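Local coordinates for protein glycogen synthase (Cyanobacterium sp. CLg1, PDB 6GNF) that belongs to the bacterial glycogen (starch) synthase family of two-domain glycosyltransferases and binds ADP and a glycan, at residues L200-I203 and A204-G207. Residues are numbered along the deposited sequence; the frame is centred on the assembly and turned at random.
With AC1 (4,6-dideoxy-4-{[(1S,4R,5S,6S)-4,5,6-trihydroxy-3-(hydroxymethyl)cyclohex-2-en-1-yl]amino}-alpha-D-glucopyranose), chain D; BGC (beta-D-glucopyranose), chain B; SO4 (sulfate ion), chain J.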
ATOM      1  N   LEU A 200      -8.063  -2.333   5.919  1.00 50.16           N
ATOM      2  CA  LEU A 200      -7.252  -1.154   6.146  1.00 52.66           C
ATOM      3  C   LEU A 200      -5.811  -1.429   5.745  1.00 53.19           C
ATOM      4  O   LEU A 200      -5.208  -2.401   6.214  1.00 52.78           O
ATOM      5  CB  LEU A 200      -7.315  -0.767   7.623  1.00 55.97           C
ATOM      6  CG  LEU A 200      -6.345   0.325   8.076  1.00 60.64           C
ATOM      7  CD1 LEU A 200      -6.736   1.669   7.475  1.00 62.29           C
ATOM      8  CD2 LEU A 200      -6.297   0.395   9.598  1.00 62.95           C
ATOM      9  N   HIS A 201      -5.274  -0.600   4.854  1.00 53.46           N
ATOM     10  CA  HIS A 201      -3.871  -0.709   4.447  1.00 53.11           C
ATOM     11  C   HIS A 201      -2.989   0.348   5.086  1.00 54.53           C
ATOM     12  O   HIS A 201      -1.798   0.132   5.199  1.00 54.99           O
ATOM     13  CB  HIS A 201      -3.735  -0.616   2.929  1.00 51.47           C
ATOM     14  CG  HIS A 201      -4.482  -1.680   2.195  1.00 52.53           C
ATOM     15  ND1 HIS A 201      -3.867  -2.793   1.678  1.00 52.63           N
ATOM     16  CD2 HIS A 201      -5.800  -1.802   1.896  1.00 51.68           C
ATOM     17  CE1 HIS A 201      -4.770  -3.557   1.095  1.00 53.18           C
ATOM     18  NE2 HIS A 201      -5.952  -2.974   1.205  1.00 50.22           N
ATOM     19  N   ASN A 202      -3.570   1.487   5.462  1.00 57.41           N
ATOM     20  CA  ASN A 202      -2.813   2.597   6.034  1.00 60.18           C
ATOM     21  C   ASN A 202      -3.711   3.562   6.791  1.00 59.40           C
ATOM     22  O   ASN A 202      -4.544   4.240   6.177  1.00 59.93           O
ATOM     23  CB  ASN A 202      -2.074   3.363   4.932  1.00 62.26           C
ATOM     24  CG  ASN A 202      -0.897   4.179   5.474  1.00 68.91           C
ATOM     25  OD1 ASN A 202      -0.966   4.790   6.543  1.00 68.99           O
ATOM     26  ND2 ASN A 202       0.187   4.177   4.746  1.00 72.90           N
ATOM     27  N   ILE A 203      -3.505   3.643   8.105  1.00 55.95           N
ATOM     28  CA  ILE A 203      -4.348   4.435   9.000  1.00 57.65           C
ATOM     29  C   ILE A 203      -4.022   5.924   8.964  1.00 56.70           C
ATOM     30  O   ILE A 203      -4.786   6.727   9.496  1.00 59.96           O
ATOM     31  CB  ILE A 203      -4.242   3.912  10.458  1.00 59.56           C
ATOM     32  CG1 ILE A 203      -5.411   4.385  11.325  1.00 61.42           C
ATOM     33  CG2 ILE A 203      -2.935   4.335  11.109  1.00 61.82           C
ATOM     34  CD1 ILE A 203      -6.622   3.494  11.251  1.00 61.00           C
ATOM     35  N   ALA A 204      -2.912   6.306   8.343  1.00 55.87           N
ATOM     36  CA  ALA A 204      -2.526   7.713   8.293  1.00 56.78           C
ATOM     37  C   ALA A 204      -3.492   8.534   7.435  1.00 55.93           C
ATOM     38  O   ALA A 204      -3.663   9.723   7.662  1.00 56.81           O
ATOM     39  CB  ALA A 204      -1.111   7.876   7.778  1.00 56.50           C
ATOM     40  N   PHE A 205      -4.170   7.895   6.488  1.00 54.95           N
ATOM     41  CA  PHE A 205      -5.114   8.597   5.634  1.00 56.56           C
ATOM     42  C   PHE A 205      -6.501   8.019   5.876  1.00 54.03           C
ATOM     43  O   PHE A 205      -6.729   6.813   5.722  1.00 54.28           O
ATOM     44  CB  PHE A 205      -4.696   8.485   4.166  1.00 60.15           C
ATOM     45  CG  PHE A 205      -3.248   8.823   3.943  1.00 64.63           C
ATOM     46  CD1 PHE A 205      -2.808  10.141   4.046  1.00 67.60           C
ATOM     47  CD2 PHE A 205      -2.315   7.823   3.684  1.00 66.51           C
ATOM     48  CE1 PHE A 205      -1.475  10.457   3.877  1.00 68.83           C
ATOM     49  CE2 PHE A 205      -0.975   8.136   3.504  1.00 67.89           C
ATOM     50  CZ  PHE A 205      -0.557   9.455   3.597  1.00 69.72           C
ATOM     51  N   GLN A 206      -7.418   8.897   6.272  1.00 51.48           N
ATOM     52  CA  GLN A 206      -8.694   8.492   6.842  1.00 50.35           C
ATOM     53  C   GLN A 206      -9.923   9.097   6.156  1.00 49.18           C
ATOM     54  O   GLN A 206     -11.043   8.767   6.531  1.00 52.96           O
ATOM     55  CB  GLN A 206      -8.696   8.878   8.325  1.00 49.17           C
ATOM     56  CG  GLN A 206      -7.528   8.303   9.101  1.00 49.13           C
ATOM     57  CD  GLN A 206      -7.495   8.741  10.552  1.00 50.20           C
ATOM     58  OE1 GLN A 206      -8.199   9.669  10.954  1.00 49.37           O
ATOM     59  NE2 GLN A 206      -6.638   8.106  11.336  1.00 49.92           N
ATOM     60  N   GLY A 207      -9.720   9.960   5.163  1.00 49.34           N
ATOM     61  CA  GLY A 207     -10.813  10.671   4.528  1.00 48.44           C
ATOM     62  C   GLY A 207     -11.370  11.704   5.474  1.00 51.27           C
ATOM     63  O   GLY A 207     -12.577  11.733   5.734  1.00 51.90           O
TER
HETATM   64  C1  AC1 D   3      -2.115   4.647  -0.940  1.00 62.34           C
HETATM   65  O2  AC1 D   3      -4.040   4.094   0.448  1.00 58.64           O
HETATM   66  C2  AC1 D   3      -2.806   3.577  -0.092  1.00 61.16           C
HETATM   67  C4A AC1 D   3       1.208  -1.734   3.018  1.00 50.53           C
HETATM   68  C3  AC1 D   3      -1.899   3.065   1.028  1.00 59.84           C
HETATM   69  O3  AC1 D   3      -2.566   1.953   1.633  1.00 59.98           O
HETATM   70  C4  AC1 D   3      -0.506   2.659   0.497  1.00 59.69           C
HETATM   71  N4A AC1 D   3       0.427   2.144   1.527  1.00 53.32           N
HETATM   72  C5  AC1 D   3       0.068   3.885  -0.231  1.00 60.63           C
HETATM   73  O5  AC1 D   3      -0.793   4.239  -1.321  1.00 64.51           O
HETATM   74  C6  AC1 D   3       1.455   3.649  -0.805  1.00 63.55           C
HETATM   75  C1B AC1 D   3       0.178   1.002   2.411  1.00 49.71           C
HETATM   76  C2B AC1 D   3       1.295   0.730   3.462  1.00 51.61           C
HETATM   77  O2B AC1 D   3       2.304   1.734   3.500  1.00 50.03           O
HETATM   78  C3B AC1 D   3       2.085  -0.548   3.292  1.00 48.80           C
HETATM   79  O3B AC1 D   3       2.798  -0.820   4.499  1.00 51.50           O
HETATM   80  O4  AC1 D   3       2.085  -2.812   2.676  1.00 51.99           O
HETATM   81  C5B AC1 D   3       0.251  -1.444   1.891  1.00 47.20           C
HETATM   82  C7B AC1 D   3      -0.162  -0.222   1.597  1.00 47.15           C
HETATM   83  C6B AC1 D   3      -0.289  -2.596   1.105  1.00 44.05           C
HETATM   84  O6B AC1 D   3      -0.961  -3.451   2.031  1.00 46.47           O
HETATM   85  C2  BGC B   1      -2.765  13.945   1.207  1.00 74.68           C
HETATM   86  C3  BGC B   1      -3.164  12.498   0.913  1.00 73.99           C
HETATM   87  C4  BGC B   1      -2.025  11.822   0.143  1.00 70.86           C
HETATM   88  C5  BGC B   1      -0.641  12.054   0.770  1.00 70.37           C
HETATM   89  C6  BGC B   1       0.460  11.700  -0.221  1.00 69.93           C
HETATM   90  C1  BGC B   1      -1.471  13.913   2.026  1.00 75.07           C
HETATM   91  O1  BGC B   1      -1.123  15.224   2.487  1.00 81.13           O
HETATM   92  O2  BGC B   1      -3.793  14.658   1.909  1.00 73.46           O
HETATM   93  O3  BGC B   1      -4.401  12.414   0.180  1.00 73.17           O
HETATM   94  O4  BGC B   1      -2.265  10.414   0.107  1.00 64.57           O
HETATM   95  O5  BGC B   1      -0.425  13.402   1.200  1.00 71.28           O
HETATM   96  O6  BGC B   1       1.491  11.031   0.499  1.00 75.49           O
HETATM   97  S   SO4 J 606      -6.997  12.323   3.301  1.00127.54           S
HETATM   98  O1  SO4 J 606      -7.491  10.938   3.467  1.00114.05           O
HETATM   99  O2  SO4 J 606      -8.086  13.277   3.629  1.00119.32           O
HETATM  100  O3  SO4 J 606      -6.538  12.500   1.899  1.00117.65           O
HETATM  101  O4  SO4 J 606      -5.870  12.563   4.232  1.00128.86           O
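Asn202 and Ala204 are joined by a side-chain-to-backbone hydrogen bond inside the type I beta turn from Asn202 to Phe205. Ala204 N donates to Asn202 OD1 at 3.1 Å, tilted 19° from the carbonyl plane. Asn202 CG stands anti to the backbone N (chi1 -159°), beside the carbonyl carbon, and this carries OD1 to the Ala204 N-H. Asn202 ND2 is held by Gln362.

A second such bond comes from just beyond the turn. Gln206 NE2 reaches back to Ile203 O at 3.0 Å, nearly in line with the C=O bond. NE2 also donates to Val287 O, while OE1 accepts from Arg208 and Asn256, so both ends of the amide are held.

Nonpolar and sugar contacts centre on the Phe205 ring. Ala204 CB sits over one face. Beta-D-glucopyranose covers the opposite face, with O4 above the ring centre. Its closest atom is C5, 3.6 Å from Phe205 CE1.

The polar ligand contacts flank the turn. His201 ND1 and AC1 O6B share a nearly straight hydrogen bond of 3.0 Å, in the imidazole plane. Asn170 holds His201 NE2. Gly207 N donates to O1 of a sulfate ion at 3.0 Å; the sulfate probably comes from the crystallisation liquor.

His201, Asn202 and Phe205 belong to the glycan pocket. The loop that carries them joins strand 195-200 of the mixed sheet to the short strand 208-209, and Ile203 packs against helices 257-264 and 273-281.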